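Local coordinates for XC6422 protein (Xanthomonas campestris, PDB 2FUK) that probably acts as a small serine hydrolase of the alpha/beta-hydrolase fold that lacks a lid, at residues Ala34-Val38 with Leu216-Pro220; Val38-His44 with Thr71-Phe77; Ala64-Leu68 with Arg205-Gln209; Ala116-Phe120 with Ser194-His198; Trp158-Asp164 with Pro185-Pro191. All coordinates share one frame; numbering follows the deposited sequence.

Interaction 1 (Ala34-Val38 with Leu216-Pro220)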
# COMPACT_ATOMS: atom_id res chain seq x y z
N ALA A 34 -2.15 -9.29 10.39
CA ALA A 34 -3.06 -9.81 11.41
C ALA A 34 -4.51 -9.53 11.00
O ALA A 34 -4.90 -8.37 10.79
CB ALA A 34 -2.76 -9.17 12.75
N VAL A 35 -5.31 -10.59 10.90
CA VAL A 35 -6.70 -10.46 10.50
C VAL A 35 -7.53 -9.83 11.62
O VAL A 35 -7.29 -10.08 12.81
CB VAL A 35 -7.31 -11.84 10.17
CG1 VAL A 35 -7.38 -12.69 11.43
CG2 VAL A 35 -8.68 -11.66 9.53
N GLN A 36 -8.49 -9.00 11.24
CA GLN A 36 -9.35 -8.33 12.20
C GLN A 36 -10.76 -8.88 12.08
O GLN A 36 -11.21 -9.21 10.98
CB GLN A 36 -9.38 -6.82 11.91
CG GLN A 36 -8.03 -6.15 11.97
CD GLN A 36 -7.60 -5.83 13.38
OE1 GLN A 36 -6.42 -5.60 13.65
NE2 GLN A 36 -8.56 -5.80 14.30
N PRO A 37 -11.47 -8.99 13.20
CA PRO A 37 -12.84 -9.50 13.23
C PRO A 37 -13.77 -8.35 12.83
O PRO A 37 -14.72 -8.03 13.54
CB PRO A 37 -13.02 -9.92 14.68
CG PRO A 37 -12.23 -8.88 15.41
CD PRO A 37 -10.98 -8.71 14.57
N VAL A 38 -13.45 -7.75 11.69
CA VAL A 38 -14.20 -6.60 11.19
C VAL A 38 -14.43 -6.68 9.69
O VAL A 38 -13.56 -7.13 8.95
CB VAL A 38 -13.42 -5.28 11.46
CG1 VAL A 38 -14.19 -4.09 10.91
CG2 VAL A 38 -13.14 -5.12 12.95
N LEU A 216 -8.78 -0.47 16.04
CA LEU A 216 -8.72 -1.86 15.59
C LEU A 216 -8.96 -2.75 16.81
O LEU A 216 -8.27 -2.63 17.82
CB LEU A 216 -7.36 -2.17 14.97
CG LEU A 216 -7.07 -1.40 13.68
CD1 LEU A 216 -5.65 -1.68 13.21
CD2 LEU A 216 -8.09 -1.81 12.62
N PRO A 217 -9.97 -3.63 16.74
CA PRO A 217 -10.24 -4.51 17.88
C PRO A 217 -9.12 -5.49 18.22
O PRO A 217 -8.95 -5.86 19.38
CB PRO A 217 -11.56 -5.19 17.50
CG PRO A 217 -11.54 -5.16 16.00
CD PRO A 217 -10.97 -3.82 15.67
N ALA A 218 -8.34 -5.89 17.22
CA ALA A 218 -7.23 -6.82 17.43
C ALA A 218 -5.88 -6.13 17.24
O ALA A 218 -5.76 -5.19 16.46
CB ALA A 218 -7.35 -8.01 16.49
N THR A 219 -4.87 -6.62 17.94
CA THR A 219 -3.53 -6.05 17.88
C THR A 219 -2.79 -6.45 16.61
O THR A 219 -2.53 -7.63 16.38
CB THR A 219 -2.70 -6.49 19.09
OG1 THR A 219 -3.39 -6.14 20.30
CG2 THR A 219 -1.32 -5.83 19.07
N PRO A 220 -2.42 -5.47 15.76
CA PRO A 220 -1.70 -5.81 14.53
C PRO A 220 -0.38 -6.54 14.81
O PRO A 220 0.23 -6.27 15.87
CB PRO A 220 -1.49 -4.46 13.87
CG PRO A 220 -1.45 -3.51 15.02
CD PRO A 220 -2.56 -4.01 15.90
OXT PRO A 220 0.01 -7.36 13.95

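Interaction 2 (Val38-His44 with Thr71-Phe77)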
# COMPACT_ATOMS: atom_id res chain seq x y z
N VAL A 38 -13.45 -7.75 11.69
CA VAL A 38 -14.20 -6.60 11.19
C VAL A 38 -14.43 -6.68 9.69
O VAL A 38 -13.56 -7.13 8.95
CB VAL A 38 -13.42 -5.28 11.46
CG1 VAL A 38 -14.19 -4.09 10.91
CG2 VAL A 38 -13.14 -5.12 12.95
N THR A 39 -15.60 -6.23 9.26
CA THR A 39 -15.94 -6.17 7.84
C THR A 39 -16.40 -4.73 7.66
O THR A 39 -17.21 -4.23 8.45
CB THR A 39 -17.09 -7.12 7.44
OG1 THR A 39 -16.66 -8.48 7.56
CG2 THR A 39 -17.50 -6.88 5.99
N ALA A 40 -15.87 -4.06 6.65
CA ALA A 40 -16.23 -2.68 6.38
C ALA A 40 -16.91 -2.56 5.03
O ALA A 40 -16.60 -3.30 4.10
CB ALA A 40 -14.99 -1.80 6.40
N ILE A 41 -17.87 -1.64 4.93
CA ILE A 41 -18.57 -1.38 3.68
C ILE A 41 -18.18 0.03 3.28
O ILE A 41 -18.24 0.95 4.10
CB ILE A 41 -20.10 -1.45 3.84
CG1 ILE A 41 -20.52 -2.85 4.30
CG2 ILE A 41 -20.79 -1.14 2.51
CD1 ILE A 41 -21.98 -2.96 4.67
N VAL A 42 -17.79 0.21 2.02
CA VAL A 42 -17.38 1.52 1.51
C VAL A 42 -18.37 1.99 0.44
O VAL A 42 -18.58 1.31 -0.56
CB VAL A 42 -15.96 1.45 0.88
CG1 VAL A 42 -15.54 2.83 0.39
CG2 VAL A 42 -14.96 0.92 1.91
N CYS A 43 -18.97 3.16 0.67
CA CYS A 43 -19.96 3.72 -0.25
C CYS A 43 -19.35 4.73 -1.23
O CYS A 43 -18.50 5.53 -0.85
CB CYS A 43 -21.08 4.40 0.55
SG CYS A 43 -21.96 3.29 1.71
N HIS A 44 -19.81 4.68 -2.47
CA HIS A 44 -19.29 5.54 -3.53
C HIS A 44 -19.97 6.91 -3.69
O HIS A 44 -21.05 7.16 -3.14
CB HIS A 44 -19.30 4.78 -4.87
CG HIS A 44 -20.67 4.59 -5.46
ND1 HIS A 44 -21.27 3.35 -5.57
CD2 HIS A 44 -21.53 5.48 -6.00
CE1 HIS A 44 -22.45 3.50 -6.15
NE2 HIS A 44 -22.63 4.78 -6.42
N THR A 71 -11.76 -7.02 6.15
CA THR A 71 -12.41 -7.48 4.93
C THR A 71 -13.28 -6.32 4.47
O THR A 71 -14.02 -5.74 5.27
CB THR A 71 -13.30 -8.72 5.19
OG1 THR A 71 -12.49 -9.79 5.67
CG2 THR A 71 -14.01 -9.16 3.90
N VAL A 72 -13.21 -5.98 3.19
CA VAL A 72 -13.98 -4.84 2.70
C VAL A 72 -15.01 -5.17 1.64
O VAL A 72 -14.76 -5.96 0.74
CB VAL A 72 -13.04 -3.74 2.17
CG1 VAL A 72 -12.09 -3.31 3.26
CG2 VAL A 72 -12.25 -4.24 0.98
N VAL A 73 -16.18 -4.56 1.77
CA VAL A 73 -17.26 -4.76 0.82
C VAL A 73 -17.56 -3.45 0.11
O VAL A 73 -17.75 -2.42 0.75
CB VAL A 73 -18.55 -5.24 1.53
CG1 VAL A 73 -19.69 -5.35 0.53
CG2 VAL A 73 -18.30 -6.57 2.21
N ARG A 74 -17.58 -3.50 -1.22
CA ARG A 74 -17.91 -2.35 -2.04
C ARG A 74 -19.19 -2.73 -2.78
O ARG A 74 -19.48 -3.92 -2.94
CB ARG A 74 -16.80 -2.05 -3.04
CG ARG A 74 -15.53 -1.50 -2.41
CD ARG A 74 -14.44 -1.33 -3.46
NE ARG A 74 -13.91 -2.62 -3.91
CZ ARG A 74 -13.94 -3.06 -5.16
NH1 ARG A 74 -13.43 -4.25 -5.45
NH2 ARG A 74 -14.47 -2.32 -6.13
N PHE A 75 -19.95 -1.74 -3.21
CA PHE A 75 -21.17 -2.03 -3.94
C PHE A 75 -21.67 -0.81 -4.69
O PHE A 75 -21.33 0.33 -4.36
CB PHE A 75 -22.26 -2.56 -2.98
CG PHE A 75 -22.92 -1.49 -2.14
CD1 PHE A 75 -24.13 -0.93 -2.54
CD2 PHE A 75 -22.34 -1.06 -0.95
CE1 PHE A 75 -24.76 0.04 -1.76
CE2 PHE A 75 -22.95 -0.09 -0.17
CZ PHE A 75 -24.17 0.46 -0.57
N ASN A 76 -22.47 -1.07 -5.73
CA ASN A 76 -23.03 0.01 -6.52
C ASN A 76 -24.43 0.35 -6.02
O ASN A 76 -25.26 -0.54 -5.83
CB ASN A 76 -23.11 -0.40 -7.99
CG ASN A 76 -21.77 -0.30 -8.69
OD1 ASN A 76 -20.92 0.49 -8.30
ND2 ASN A 76 -21.59 -1.10 -9.74
N PHE A 77 -24.68 1.63 -5.78
CA PHE A 77 -25.99 2.09 -5.36
C PHE A 77 -26.93 1.86 -6.54
O PHE A 77 -26.48 1.68 -7.67
CB PHE A 77 -25.97 3.58 -5.02
CG PHE A 77 -25.40 3.90 -3.67
CD1 PHE A 77 -25.93 3.34 -2.51
CD2 PHE A 77 -24.33 4.79 -3.54
CE1 PHE A 77 -25.42 3.67 -1.25
CE2 PHE A 77 -23.82 5.13 -2.29
CZ PHE A 77 -24.36 4.57 -1.14

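Interaction 3 (Ala64-Leu68 with Arg205-Gln209)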
# COMPACT_ATOMS: atom_id res chain seq x y z
N ALA A 64 -6.77 0.65 1.96
CA ALA A 64 -6.25 1.13 3.23
C ALA A 64 -6.73 0.27 4.39
O ALA A 64 -5.98 -0.02 5.32
CB ALA A 64 -6.68 2.58 3.43
N LEU A 65 -7.99 -0.14 4.33
CA LEU A 65 -8.57 -0.96 5.39
C LEU A 65 -8.13 -2.42 5.27
O LEU A 65 -7.88 -3.07 6.28
CB LEU A 65 -10.09 -0.88 5.34
CG LEU A 65 -10.66 0.52 5.60
CD1 LEU A 65 -12.17 0.50 5.41
CD2 LEU A 65 -10.31 0.96 7.01
N ARG A 66 -8.02 -2.92 4.04
CA ARG A 66 -7.59 -4.29 3.82
C ARG A 66 -6.18 -4.50 4.37
O ARG A 66 -5.85 -5.55 4.93
CB ARG A 66 -7.58 -4.61 2.32
CG ARG A 66 -8.95 -4.58 1.67
CD ARG A 66 -8.84 -4.65 0.15
NE ARG A 66 -8.33 -5.95 -0.32
CZ ARG A 66 -8.05 -6.22 -1.59
NH1 ARG A 66 -7.60 -7.42 -1.93
NH2 ARG A 66 -8.19 -5.28 -2.52
N GLU A 67 -5.34 -3.48 4.22
CA GLU A 67 -3.96 -3.55 4.69
C GLU A 67 -3.88 -3.60 6.21
O GLU A 67 -2.83 -3.90 6.78
CB GLU A 67 -3.15 -2.36 4.15
CG GLU A 67 -3.01 -2.36 2.63
CD GLU A 67 -2.20 -1.20 2.09
OE1 GLU A 67 -1.94 -0.24 2.85
OE2 GLU A 67 -1.83 -1.23 0.90
N LEU A 68 -5.00 -3.30 6.86
CA LEU A 68 -5.07 -3.35 8.31
C LEU A 68 -5.70 -4.67 8.77
O LEU A 68 -5.95 -4.86 9.96
CB LEU A 68 -5.87 -2.17 8.85
CG LEU A 68 -5.28 -0.79 8.59
CD1 LEU A 68 -6.17 0.25 9.23
CD2 LEU A 68 -3.88 -0.71 9.15
N ARG A 205 -4.41 7.28 2.09
CA ARG A 205 -4.23 5.97 2.71
C ARG A 205 -3.63 6.13 4.10
O ARG A 205 -4.10 5.54 5.06
CB ARG A 205 -3.29 5.10 1.85
CG ARG A 205 -3.12 3.67 2.35
CD ARG A 205 -1.94 3.01 1.66
NE ARG A 205 -0.68 3.60 2.09
CZ ARG A 205 0.50 3.40 1.50
NH1 ARG A 205 1.58 3.99 1.98
NH2 ARG A 205 0.59 2.63 0.42
N GLY A 206 -2.58 6.95 4.20
CA GLY A 206 -1.93 7.17 5.48
C GLY A 206 -2.83 7.80 6.52
O GLY A 206 -2.83 7.41 7.68
N ALA A 207 -3.62 8.79 6.09
CA ALA A 207 -4.52 9.48 7.00
C ALA A 207 -5.57 8.53 7.55
O ALA A 207 -5.91 8.58 8.73
CB ALA A 207 -5.19 10.64 6.29
N LEU A 208 -6.08 7.65 6.69
CA LEU A 208 -7.10 6.69 7.09
C LEU A 208 -6.54 5.68 8.07
O LEU A 208 -7.14 5.41 9.12
CB LEU A 208 -7.65 5.95 5.86
CG LEU A 208 -8.57 6.69 4.89
CD1 LEU A 208 -8.70 5.87 3.61
CD2 LEU A 208 -9.94 6.90 5.53
N GLN A 209 -5.38 5.13 7.73
CA GLN A 209 -4.76 4.12 8.58
C GLN A 209 -4.36 4.68 9.94
O GLN A 209 -4.62 4.06 10.97
CB GLN A 209 -3.57 3.49 7.85
CG GLN A 209 -4.04 2.57 6.73
CD GLN A 209 -2.93 1.94 5.91
OE1 GLN A 209 -3.17 0.99 5.17
NE2 GLN A 209 -1.71 2.46 6.03

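Interaction 4 (Ala116-Phe120 with Ser194-His198)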
# COMPACT_ATOMS: atom_id res chain seq x y z
N ALA A 116 -17.86 3.35 5.75
CA ALA A 116 -17.07 4.45 5.22
C ALA A 116 -17.72 4.90 3.93
O ALA A 116 -18.46 4.14 3.30
CB ALA A 116 -15.63 4.01 4.95
N GLY A 117 -17.46 6.14 3.54
CA GLY A 117 -18.04 6.63 2.31
C GLY A 117 -17.32 7.86 1.84
O GLY A 117 -16.72 8.58 2.63
N PHE A 118 -17.39 8.09 0.54
CA PHE A 118 -16.77 9.25 -0.08
C PHE A 118 -17.85 10.16 -0.68
O PHE A 118 -18.65 9.71 -1.50
CB PHE A 118 -15.78 8.79 -1.16
CG PHE A 118 -15.27 9.90 -2.04
CD1 PHE A 118 -14.87 11.13 -1.50
CD2 PHE A 118 -15.16 9.71 -3.41
CE1 PHE A 118 -14.37 12.14 -2.31
CE2 PHE A 118 -14.67 10.73 -4.25
CZ PHE A 118 -14.27 11.94 -3.70
N SER A 119 -17.85 11.42 -0.24
CA SER A 119 -18.78 12.45 -0.71
C SER A 119 -20.24 12.00 -0.55
O SER A 119 -20.72 11.86 0.58
CB SER A 119 -18.46 12.81 -2.17
OG SER A 119 -18.83 14.15 -2.47
N PHE A 120 -20.95 11.78 -1.65
CA PHE A 120 -22.34 11.32 -1.55
C PHE A 120 -22.38 10.06 -0.68
O PHE A 120 -23.32 9.87 0.09
CB PHE A 120 -22.91 11.02 -2.94
CG PHE A 120 -24.26 10.33 -2.91
CD1 PHE A 120 -24.36 8.96 -3.15
CD2 PHE A 120 -25.42 11.06 -2.66
CE1 PHE A 120 -25.60 8.32 -3.13
CE2 PHE A 120 -26.67 10.42 -2.64
CZ PHE A 120 -26.76 9.05 -2.87
N SER A 194 -7.33 18.11 -3.67
CA SER A 194 -8.59 18.26 -4.39
C SER A 194 -9.67 17.28 -3.95
O SER A 194 -9.42 16.37 -3.15
CB SER A 194 -8.35 18.12 -5.90
OG SER A 194 -7.90 16.82 -6.24
N HIS A 195 -10.86 17.45 -4.50
CA HIS A 195 -12.00 16.61 -4.15
C HIS A 195 -11.76 15.12 -4.35
O HIS A 195 -12.21 14.31 -3.54
CB HIS A 195 -13.23 17.03 -4.96
CG HIS A 195 -14.48 16.30 -4.56
ND1 HIS A 195 -15.02 16.40 -3.30
CD2 HIS A 195 -15.27 15.44 -5.24
CE1 HIS A 195 -16.10 15.64 -3.22
NE2 HIS A 195 -16.27 15.05 -4.39
N PHE A 196 -11.05 14.75 -5.42
CA PHE A 196 -10.77 13.35 -5.70
C PHE A 196 -9.36 12.95 -5.28
O PHE A 196 -8.84 11.93 -5.70
CB PHE A 196 -11.00 13.06 -7.18
CG PHE A 196 -12.42 13.28 -7.63
CD1 PHE A 196 -13.41 12.35 -7.32
CD2 PHE A 196 -12.77 14.44 -8.31
CE1 PHE A 196 -14.73 12.58 -7.69
CE2 PHE A 196 -14.09 14.67 -8.69
CZ PHE A 196 -15.07 13.74 -8.38
N PHE A 197 -8.74 13.78 -4.44
CA PHE A 197 -7.39 13.49 -3.94
C PHE A 197 -6.39 13.15 -5.03
O PHE A 197 -5.64 12.17 -4.92
CB PHE A 197 -7.46 12.34 -2.93
CG PHE A 197 -8.38 12.61 -1.77
CD1 PHE A 197 -9.76 12.52 -1.92
CD2 PHE A 197 -7.86 13.03 -0.54
CE1 PHE A 197 -10.61 12.84 -0.86
CE2 PHE A 197 -8.71 13.35 0.52
CZ PHE A 197 -10.08 13.26 0.36
N HIS A 198 -6.40 13.95 -6.09
CA HIS A 198 -5.50 13.77 -7.22
C HIS A 198 -4.05 13.79 -6.75
O HIS A 198 -3.61 14.75 -6.10
CB HIS A 198 -5.72 14.89 -8.24
CG HIS A 198 -4.79 14.85 -9.42
ND1 HIS A 198 -5.01 14.06 -10.52
CD2 HIS A 198 -3.64 15.53 -9.66
CE1 HIS A 198 -4.04 14.26 -11.40
NE2 HIS A 198 -3.20 15.14 -10.90
O HOH W 1 -18.77 13.80 -5.51

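Interaction 5 (Trp158-Asp164 with Pro185-Pro191)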
# COMPACT_ATOMS: atom_id res chain seq x y z
N TRP A 158 -15.55 8.08 15.05
CA TRP A 158 -15.86 8.65 13.75
C TRP A 158 -14.68 9.48 13.24
O TRP A 158 -14.16 10.34 13.95
CB TRP A 158 -17.13 9.50 13.88
CG TRP A 158 -17.58 10.23 12.65
CD1 TRP A 158 -17.31 9.91 11.34
CD2 TRP A 158 -18.41 11.40 12.61
NE1 TRP A 158 -17.93 10.81 10.50
CE2 TRP A 158 -18.61 11.73 11.25
CE3 TRP A 158 -19.01 12.19 13.60
CZ2 TRP A 158 -19.38 12.83 10.86
CZ3 TRP A 158 -19.78 13.29 13.21
CH2 TRP A 158 -19.95 13.60 11.85
N LEU A 159 -14.27 9.20 12.01
CA LEU A 159 -13.15 9.89 11.38
C LEU A 159 -13.58 10.64 10.13
O LEU A 159 -14.27 10.08 9.28
CB LEU A 159 -12.06 8.89 11.02
CG LEU A 159 -10.88 9.37 10.16
CD1 LEU A 159 -10.04 10.37 10.94
CD2 LEU A 159 -10.03 8.18 9.76
N VAL A 160 -13.17 11.90 10.02
CA VAL A 160 -13.48 12.73 8.86
C VAL A 160 -12.17 13.16 8.20
O VAL A 160 -11.26 13.64 8.87
CB VAL A 160 -14.28 13.99 9.25
CG1 VAL A 160 -14.41 14.92 8.04
CG2 VAL A 160 -15.65 13.61 9.76
N ILE A 161 -12.09 12.98 6.89
CA ILE A 161 -10.92 13.38 6.12
C ILE A 161 -11.39 14.36 5.05
O ILE A 161 -12.30 14.05 4.27
CB ILE A 161 -10.24 12.17 5.47
CG1 ILE A 161 -9.75 11.23 6.57
CG2 ILE A 161 -9.08 12.62 4.58
CD1 ILE A 161 -9.25 9.90 6.08
N GLN A 162 -10.78 15.53 5.01
CA GLN A 162 -11.17 16.55 4.05
C GLN A 162 -10.02 17.21 3.31
O GLN A 162 -9.06 17.65 3.92
CB GLN A 162 -11.98 17.63 4.78
CG GLN A 162 -12.37 18.82 3.91
CD GLN A 162 -13.36 18.43 2.83
OE1 GLN A 162 -13.22 18.81 1.67
NE2 GLN A 162 -14.37 17.67 3.22
N GLY A 163 -10.14 17.28 1.98
CA GLY A 163 -9.11 17.95 1.21
C GLY A 163 -9.33 19.44 1.37
O GLY A 163 -10.45 19.92 1.19
N ASP A 164 -8.29 20.19 1.71
CA ASP A 164 -8.45 21.62 1.91
C ASP A 164 -8.47 22.48 0.65
O ASP A 164 -8.56 23.71 0.74
CB ASP A 164 -7.38 22.13 2.87
CG ASP A 164 -7.95 22.43 4.24
OD1 ASP A 164 -7.24 22.21 5.24
OD2 ASP A 164 -9.10 22.91 4.32
N PRO A 185 -15.75 14.59 15.69
CA PRO A 185 -14.98 13.47 15.15
C PRO A 185 -13.54 13.85 14.88
O PRO A 185 -13.20 15.03 14.74
CB PRO A 185 -15.72 13.13 13.86
CG PRO A 185 -16.20 14.47 13.40
CD PRO A 185 -16.73 15.07 14.69
N THR A 186 -12.68 12.84 14.80
CA THR A 186 -11.28 13.05 14.49
C THR A 186 -11.32 13.66 13.09
O THR A 186 -12.07 13.21 12.23
CB THR A 186 -10.52 11.70 14.46
OG1 THR A 186 -10.63 11.06 15.74
CG2 THR A 186 -9.06 11.91 14.13
N LEU A 187 -10.53 14.71 12.88
CA LEU A 187 -10.52 15.39 11.59
C LEU A 187 -9.11 15.51 11.02
O LEU A 187 -8.18 15.91 11.71
CB LEU A 187 -11.11 16.80 11.74
CG LEU A 187 -10.99 17.71 10.51
CD1 LEU A 187 -11.75 17.10 9.34
CD2 LEU A 187 -11.51 19.10 10.84
N VAL A 188 -8.95 15.13 9.76
CA VAL A 188 -7.66 15.26 9.10
C VAL A 188 -7.87 16.18 7.91
O VAL A 188 -8.63 15.86 7.00
CB VAL A 188 -7.12 13.90 8.60
CG1 VAL A 188 -5.87 14.13 7.74
CG2 VAL A 188 -6.76 13.02 9.78
N ARG A 189 -7.24 17.34 7.96
CA ARG A 189 -7.32 18.31 6.88
C ARG A 189 -6.07 18.10 6.04
O ARG A 189 -4.94 18.21 6.54
CB ARG A 189 -7.37 19.73 7.45
CG ARG A 189 -8.67 20.03 8.17
CD ARG A 189 -8.69 21.42 8.78
NE ARG A 189 -8.38 22.46 7.80
CZ ARG A 189 -8.55 23.76 8.02
NH1 ARG A 189 -9.03 24.18 9.18
NH2 ARG A 189 -8.23 24.63 7.07
N MET A 190 -6.27 17.78 4.77
CA MET A 190 -5.15 17.54 3.87
C MET A 190 -4.91 18.78 3.02
O MET A 190 -5.75 19.18 2.21
CB MET A 190 -5.45 16.31 3.00
CG MET A 190 -5.59 15.02 3.82
SD MET A 190 -5.89 13.54 2.82
CE MET A 190 -4.53 13.75 1.65
N PRO A 191 -3.76 19.43 3.21
CA PRO A 191 -3.45 20.63 2.44
C PRO A 191 -3.32 20.41 0.94
O PRO A 191 -2.88 19.35 0.50
CB PRO A 191 -2.16 21.13 3.08
CG PRO A 191 -1.50 19.88 3.51
CD PRO A 191 -2.65 19.08 4.12

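Interaction 1 (Ala34-Val38 with Leu216-Pro220)
Pro-37 and Pro-217 bring two irregular segments together, and the first of them is bent by an inverse gamma turn centred on Pro-37, closed by the hydrogen bond from Val-38 N to Gln-36 O (2.8 Å). The turn leads straight into strand 38-43, so the C-terminal tail is packed against the entrance to a central strand of the alpha/beta sheet.

The largest share of the buried surface belongs to Gln-36. Its chain folds at chi2 (-81°), which turns the amide onto the tail: Gln-36 CD comes 3.8 Å from Ala-218 CB, and Leu-216 CD2 lies 4.1 Å from Gln-36 CD. Ile-70 also touches the Gln-36 side chain.

At one end a methyl meets the terminal carboxylate, Ala-34 CB lying 3.5 Å from Pro-220 OXT. Apolar contacts occupy the other end. The rings of Pro-37 and Pro-217 slide past each other in opposite senses, with 3.8 Å between Pro-37 CG and Pro-217 CG. Val-38 directs its CG2 branch at the Pro-217 ring, and here the carbon packing is tight: Val-38 CG2 and Pro-217 CG are 3.4 Å apart, closer than ordinary van der Waals contact.

Interaction 2 (Val38-His44 with Thr71-Phe77)
Ala-40 O receives the shortest hydrogen bond of the pair, from Val-73 N at 2.7 Å; Val-72 CA adds a CA-H...O contact to the same oxygen. The ladder continues with Ala-40 N to Thr-71 O and Val-42 N to Val-73 O, each 2.9 Å, while the first rung, Thr-71 N to Val-38 O, is weak at 3.3 Å. These alternating bonds identify strands 38-43 and 71-75 as parallel neighbours, joined through helix 56-66 as a beta-alpha-beta unit.

On the sheet face carrying Thr-39, Ile-41, Thr-71 and Val-73, the side chains of Ile-41 and Val-73 lie alongside one another, and Ile-41 CG2 reaches the edge of the Phe-75 ring, 3.6 Å from CE2. Ala-40 and Val-72 turn to the other face, where helix 56-66 covers them.

Beyond the strands the partners change. With chi1 at 73°, His-44 CG sits between its backbone N and carbonyl carbon, and the imidazole swings across to the other segment. His-44 ND1 donates in the ring plane to a lone pair of Phe-75 O (3.3 Å). Phe-77 presents its edge to one imidazole face, with ring centroids 4.7 Å apart and planes at 64°, while Phe-77 CZ rests 3.7 Å from Cys-43 CB.

Main-chain pairing thus gives way to a side-chain bond: the imidazole N-H takes Phe-75 O, whereas the buried Phe-75 N has no partner in the model, consistent with the strand pairing breaking down at this point.

Interaction 3 (Ala64-Leu68 with Arg205-Gln209)
Arg-205 extends from its helix with CG opposite the backbone N (chi1 -176°) and then bends at chi3, while Glu-67 keeps a straight chain beyond CG (chi2 -179°), and the two side chains cross at about a right angle. The crossing lays the carboxylate against the aliphatic part of the arginine, Glu-67 OE1 being 3.5 Å from Arg-205 CD. At 4.1 Å from Arg-205 NE, the same oxygen lies well out of the guanidinium plane, so no N-H points at it. Within the chain the two charges are therefore merely near each other; across the dimer interface, Glu-67 OE1 forms a salt bridge with Arg-205 NH2 of the second subunit, and Arg-205 NH2 forms one with Glu-67 OE1 of the second subunit.

Ala-64 fills the apolar centre. Its CB lies 3.9 Å from both Arg-205 CG and Leu-208 CD1, a small side chain that lets the segments come within 5.3 Å at Ala-64 CA and Arg-205 CA. Leu-68 crosses the stem of Gln-209 obliquely, with 4.0 Å between Leu-68 CD1 and Gln-209 CG.

Leu-65 also packs on Val-72 of strand 71-75, and Leu-208 on Ile-161 of strand 158-163. Helices 56-66 and 201-212 thus form one layer over the sheet, as in the alpha/beta-hydrolase fold.

Interaction 4 (Ala116-Phe120 with Ser194-His198)
Phe-118 and Ser-119 meet His-195 at what is probably the nucleophile elbow of an alpha/beta-hydrolase: Ser-119 stands in a Gly-117/Ser-119/Gly-121 pattern between strand 112-118 and the following helix, with the strained backbone angles (phi 55°, psi -113°) expected there. Together with Asp-166, whose OD2 is hydrogen-bonded to His-195 ND1, Ser-119 and His-195 are placed in a manner consistent with a Ser-His-Asp catalytic triad.

The packed part is aromatic. Phe-118 CG lies anti to the backbone N, and the ring reaches into the type I turn of Ser-194 to Phe-197. Its edge abuts the carbonyl of His-195, with Phe-118 CZ 3.1 Å from His-195 O, a buried oxygen with no polar partner in the model. Phe-118 CZ also sits over one face of the imidazole; the two rings are oblique, their planes at 34° and centroids 5.0 Å apart. Phe-196 closes in at the same Phe-118 edge, 3.7 Å between Phe-196 CD1 and Phe-118 CE2, while Phe-197 CE1 approaches Phe-118 CE1 more distantly at 4.1 Å. Phe-118, His-195 and Phe-196 thereby make an aromatic cluster beside the Ser-119/His-195 pair.

The other side is looser and hydrated. Ser-119 OG lies at the imidazole edge, in its plane, 3.3 Å from His-195 NE2. A water also spans the two, its oxygen 3.1 Å from Ser-119 OG and 3.0 Å from His-195 NE2.

Interaction 5 (Trp158-Asp164 with Pro185-Pro191)
Strands 158-163 and 186-190 are the parallel pair of a beta-alpha-beta unit whose helix is 171-178, with Trp-158 matched to Pro-185 at one end and Asp-164 to Pro-191 at the other. Six backbone hydrogen bonds alternate between them, from Thr-186 N to Trp-158 O through Val-160 N to Thr-186 O (2.8 Å) and on to Asp-164 N to Met-190 O (2.8 Å); the segment axes diverge by 14°.

Side chains close both ends. Pro-185 sets its CB and CG over one face of the Trp-158 indole: CG makes a CH-pi contact 3.8 Å from the centroid of the six-membered ring, only 17° off the normal. Val-160 CG2 covers part of the same indole face. At the far end Arg-189, bent at chi3, grips Asp-164 side-on. Arg-189 NE meets the syn lone pair of Asp-164 OD1 at 2.8 Å and Arg-189 NH2 reaches that oxygen at 3.2 Å, so both nitrogens hold one atom, although carboxylate and guanidinium planes are 67° apart.

Asp-164 OD2 is hydrogen-bonded to Tyr-175 OH of helix 171-178, and that helix packs on Gln-162 and Arg-189; helix 201-212 packs on the opposite face, against Leu-159, Ile-161, Val-188 and Met-190, while strand 136-140 flanks 158-163.

Overall arrangement
Interaction 1 opens first and shuts last, bringing the C-terminal tail back to the loop before strand 38-43, so the other four contacts fall within its span. Interaction 2 starts at the shared Val-38 and closes a short beta-alpha-beta loop. Before it ends, interaction 3 begins, so the two cross; the latter's long loop runs to helix 201-212 and encloses interactions 4 and 5. Interaction 5 in turn lies within interaction 4. Strand 112-118 hydrogen-bonds to 38-43, linking interactions 2 and 4, and Phe-197 on Met-190 and Ile-161 links 4 to 5. Through Leu-65 and Leu-208, interaction 3 ties both strand pairs under one helical layer.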